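Local coordinates for alanine racemase 1 (PDB 4Y2W), which belongs to the alanine racemase family, pairing an N-terminal TIM-barrel domain with a C-terminal domain built largely of beta strands, at residues A[167-172]-A[206-211]; A[33-38]-A[223-228]. The protein carries 1 engineered substitution. One frame throughout, in Å; residues are numbered along the deposited sequence.

Both contacts are buried in the barrel domain and differ in what holds them. Interaction 1 joins the loop after strand 160-166 to the end of strand 203-208 and the start of helix 209-214. Side chains carry it: a phenyl ring, an isoleucine and small alanines. Interaction 2 pairs strand 34-38 with strand 222-224, and backbone hydrogen bonds carry it. Its surface side lies at K34, at the start of the pair. Strands 203-208 and 222-224 are neighbours in the sheet, so the two contacts adjoin. R224 NH2 of interaction 2 hydrogen-bonds S167 O of interaction 1. Segments 206-211 and 223-228 both touch one phosphate ion.

Interaction 1: A[167-172]-A[206-211]; sequences SHFAAA and IANAAA. With PO4 (phosphate ion), chain C.
The side chain of I206 fills the angle between S167 and the ring of F169. Its CB lies 4.2 Å from S167 O. Its CG1 is anti to the backbone N (chi1 -168°) and comes over one face of the F169 ring. This is a CH-pi contact, with CG1 4.1 Å from the F169 ring centroid and 17° off the normal. The CG2 branch meets the F169 end atom CZ at 3.9 Å. At the tip, CD1 lies 3.8 Å from S167 CB and also touches F169 CE1. A211 CB approaches the ring obliquely, near F169 CE2 and CD2. Further along, A172 CB packs on A210 CB at 3.6 Å.

N208 stands at the N-cap position, just before helix 209-214. Its ND2 lies 3.9 Å from H168 NE2, with amide and imidazole planes 61° apart. The same ND2 gives a weak hydrogen bond to phosphate O2 (3.4 Å), and A209 N gives another to O1. The ion thus sits by the first turn of the helix. H168 also lines the alanine pocket. Helix 177-195 packs on the loop: S167 touches F187, F169 touches Q183 and A172 touches C180. Strand 222-224 borders the other segment, with A207 on V223.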
# COMPACT_ATOMS: atom_id res chain seq x y z
N SER A 167 16.65 -23.59 -0.30
CA SER A 167 17.50 -22.45 0.01
C SER A 167 17.16 -21.32 -0.96
O SER A 167 16.21 -21.43 -1.75
CB SER A 167 18.98 -22.84 -0.09
OG SER A 167 19.82 -21.84 0.46
N HIS A 168 17.93 -20.23 -0.91
CA HIS A 168 17.65 -19.03 -1.70
C HIS A 168 18.96 -18.35 -2.12
O HIS A 168 19.85 -18.16 -1.29
CB HIS A 168 16.80 -18.07 -0.87
CG HIS A 168 16.02 -17.08 -1.68
ND1 HIS A 168 14.72 -17.29 -2.07
CD2 HIS A 168 16.36 -15.86 -2.16
CE1 HIS A 168 14.29 -16.25 -2.76
NE2 HIS A 168 15.27 -15.37 -2.84
N PHE A 169 19.07 -18.00 -3.40
CA PHE A 169 20.28 -17.35 -3.92
C PHE A 169 20.35 -15.89 -3.48
O PHE A 169 19.35 -15.17 -3.56
CB PHE A 169 20.33 -17.41 -5.46
CG PHE A 169 20.60 -18.79 -6.00
CD1 PHE A 169 21.77 -19.46 -5.66
CD2 PHE A 169 19.71 -19.40 -6.87
CE1 PHE A 169 22.03 -20.73 -6.17
CE2 PHE A 169 19.97 -20.67 -7.38
CZ PHE A 169 21.13 -21.33 -7.03
N ALA A 170 21.53 -15.45 -3.05
CA ALA A 170 21.74 -14.09 -2.56
C ALA A 170 22.01 -13.08 -3.68
O ALA A 170 21.65 -11.91 -3.54
CB ALA A 170 22.88 -14.06 -1.56
N ALA A 171 22.63 -13.51 -4.77
CA ALA A 171 23.00 -12.60 -5.86
C ALA A 171 22.80 -13.21 -7.24
O ALA A 171 23.65 -13.07 -8.12
CB ALA A 171 24.45 -12.14 -5.68
N ALA A 172 21.67 -13.89 -7.43
CA ALA A 172 21.30 -14.43 -8.74
C ALA A 172 20.80 -13.31 -9.67
O ALA A 172 21.08 -13.33 -10.87
CB ALA A 172 20.24 -15.51 -8.60
N ILE A 206 15.75 -24.49 -5.14
CA ILE A 206 16.58 -23.34 -4.78
C ILE A 206 16.42 -22.13 -5.72
O ILE A 206 16.65 -21.00 -5.30
CB ILE A 206 18.07 -23.77 -4.70
CG1 ILE A 206 18.93 -22.68 -4.04
CG2 ILE A 206 18.60 -24.13 -6.08
CD1 ILE A 206 20.30 -23.16 -3.64
N ALA A 207 16.03 -22.37 -6.96
CA ALA A 207 16.02 -21.34 -7.99
C ALA A 207 14.80 -20.43 -7.95
O ALA A 207 13.66 -20.90 -8.00
CB ALA A 207 16.14 -21.98 -9.37
N ASN A 208 15.05 -19.12 -7.84
CA ASN A 208 14.05 -18.09 -8.13
C ASN A 208 14.21 -17.66 -9.60
O ASN A 208 15.04 -18.22 -10.31
CB ASN A 208 14.20 -16.89 -7.18
CG ASN A 208 15.58 -16.25 -7.23
OD1 ASN A 208 16.54 -16.83 -7.75
ND2 ASN A 208 15.69 -15.04 -6.68
N ALA A 209 13.41 -16.69 -10.05
CA ALA A 209 13.40 -16.29 -11.48
C ALA A 209 14.79 -16.06 -12.10
O ALA A 209 15.03 -16.46 -13.24
CB ALA A 209 12.53 -15.06 -11.66
N ALA A 210 15.68 -15.42 -11.35
CA ALA A 210 17.02 -15.10 -11.86
C ALA A 210 17.83 -16.35 -12.19
O ALA A 210 18.47 -16.42 -13.24
CB ALA A 210 17.77 -14.24 -10.85
N ALA A 211 17.78 -17.33 -11.30
CA ALA A 211 18.50 -18.59 -11.50
C ALA A 211 17.78 -19.52 -12.48
O ALA A 211 18.41 -20.35 -13.12
CB ALA A 211 18.70 -19.29 -10.16
P PO4 C . 11.25 -14.04 -7.56
O1 PO4 C . 11.07 -14.34 -9.03
O2 PO4 C . 12.69 -13.65 -7.27
O3 PO4 C . 10.89 -15.26 -6.74
O4 PO4 C . 10.35 -12.88 -7.17

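Interaction 2: A[33-38]-A[223-228]; sequences VKIMAV and VRPGII. With PO4 (phosphate ion), chain C.
M36 N gives V223 O a nearly straight backbone hydrogen bond of 2.9 Å. V223 N binds K34 O at 3.0 Å. Together these two bonds make I35 and V223 a parallel bridge. Further on, V38 N binds P225 O at 2.8 Å. The close packing lies around these bonds. I35 CG2 is anti to the backbone N and meets P225 CG at 3.8 Å, the two side chains crossing at about a right angle. The M36 and R224 side chains run side by side, with M36 SD 4.1 Å from R224 CG. V38 turns its CB onto the backbone of P225 and G226, 3.6 Å from G226 CA.

This pairing closes the TIM barrel, since strand 34-38 is the first of its eight parallel strands and 222-224 the last. After strand 222-224 the chain turns beside the phosphate ion. G226 N and I227 N give weak hydrogen bonds to its O1 and O4. The ion lies where the cofactor phosphate probably sits in pyridoxal phosphate barrels of this family. The R224 guanidinium leads away from strand 34-38.

The start of the pair is looser. K34 is exposed, and its extended chain leads away from strand 222-224, with D61 beside it.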
# COMPACT_ATOMS: atom_id res chain seq x y z
N VAL A 33 10.20 -31.34 -13.96
CA VAL A 33 10.51 -30.32 -12.97
C VAL A 33 9.22 -29.59 -12.59
O VAL A 33 8.53 -29.05 -13.45
CB VAL A 33 11.54 -29.30 -13.50
CG1 VAL A 33 11.92 -28.31 -12.40
CG2 VAL A 33 12.77 -30.02 -14.04
N LYS A 34 8.92 -29.57 -11.29
CA LYS A 34 7.68 -28.99 -10.78
C LYS A 34 7.79 -27.48 -10.64
O LYS A 34 8.88 -26.94 -10.46
CB LYS A 34 7.31 -29.61 -9.43
CG LYS A 34 7.17 -31.12 -9.47
CD LYS A 34 6.68 -31.68 -8.14
CE LYS A 34 6.64 -33.20 -8.18
NZ LYS A 34 5.91 -33.77 -7.01
N ILE A 35 6.64 -26.80 -10.70
CA ILE A 35 6.61 -25.34 -10.61
C ILE A 35 5.79 -24.87 -9.41
O ILE A 35 4.64 -25.27 -9.24
CB ILE A 35 6.07 -24.72 -11.92
CG1 ILE A 35 7.08 -24.96 -13.05
CG2 ILE A 35 5.80 -23.23 -11.73
CD1 ILE A 35 6.65 -24.47 -14.41
N MET A 36 6.41 -24.02 -8.59
CA MET A 36 5.74 -23.37 -7.48
C MET A 36 5.55 -21.90 -7.81
O MET A 36 6.52 -21.13 -7.82
CB MET A 36 6.58 -23.49 -6.20
CG MET A 36 6.13 -22.58 -5.07
SD MET A 36 7.16 -22.72 -3.60
CE MET A 36 6.47 -24.20 -2.87
N ALA A 37 4.31 -21.50 -8.08
CA ALA A 37 4.01 -20.10 -8.36
C ALA A 37 4.08 -19.28 -7.07
O ALA A 37 3.27 -19.45 -6.17
CB ALA A 37 2.64 -19.97 -9.01
N VAL A 38 5.08 -18.40 -6.99
CA VAL A 38 5.15 -17.45 -5.88
C VAL A 38 4.12 -16.36 -6.17
O VAL A 38 4.21 -15.68 -7.19
CB VAL A 38 6.56 -16.83 -5.75
CG1 VAL A 38 6.59 -15.79 -4.64
CG2 VAL A 38 7.60 -17.91 -5.49
N VAL A 223 10.94 -25.43 -8.92
CA VAL A 223 11.39 -24.09 -9.28
C VAL A 223 10.37 -23.04 -8.78
O VAL A 223 9.18 -23.32 -8.71
CB VAL A 223 11.66 -24.06 -10.81
CG1 VAL A 223 10.99 -22.89 -11.51
CG2 VAL A 223 13.15 -24.09 -11.08
N ARG A 224 10.86 -21.85 -8.43
CA ARG A 224 10.04 -20.84 -7.73
C ARG A 224 9.90 -19.50 -8.48
O ARG A 224 10.44 -18.47 -8.05
CB ARG A 224 10.63 -20.57 -6.33
CG ARG A 224 10.67 -21.76 -5.39
CD ARG A 224 10.97 -21.32 -3.96
NE ARG A 224 12.17 -20.48 -3.89
CZ ARG A 224 13.36 -20.86 -3.44
NH1 ARG A 224 13.58 -22.09 -2.98
NH2 ARG A 224 14.36 -19.99 -3.44
N PRO A 225 9.14 -19.49 -9.59
CA PRO A 225 8.92 -18.23 -10.30
C PRO A 225 7.93 -17.33 -9.56
O PRO A 225 6.89 -17.80 -9.10
CB PRO A 225 8.33 -18.68 -11.64
CG PRO A 225 7.66 -19.97 -11.33
CD PRO A 225 8.50 -20.62 -10.28
N GLY A 226 8.25 -16.04 -9.47
CA GLY A 226 7.39 -15.06 -8.83
C GLY A 226 7.11 -13.89 -9.75
O GLY A 226 6.22 -13.96 -10.59
N ILE A 227 7.88 -12.82 -9.60
CA ILE A 227 7.71 -11.60 -10.40
C ILE A 227 7.65 -11.90 -11.90
O ILE A 227 6.89 -11.26 -12.63
CB ILE A 227 8.83 -10.57 -10.13
CG1 ILE A 227 8.53 -9.23 -10.83
CG2 ILE A 227 10.19 -11.09 -10.57
CD1 ILE A 227 7.18 -8.64 -10.49
N ILE A 228 8.43 -12.87 -12.35
CA ILE A 228 8.50 -13.22 -13.77
C ILE A 228 7.14 -13.66 -14.33
O ILE A 228 6.86 -13.46 -15.51
CB ILE A 228 9.58 -14.29 -14.02
CG1 ILE A 228 10.02 -14.28 -15.48
CG2 ILE A 228 9.11 -15.67 -13.57
CD1 ILE A 228 11.37 -14.92 -15.70
P PO4 C . 11.25 -14.04 -7.56
O1 PO4 C . 11.07 -14.34 -9.03
O2 PO4 C . 12.69 -13.65 -7.27
O3 PO4 C . 10.89 -15.26 -6.74
O4 PO4 C . 10.35 -12.88 -7.17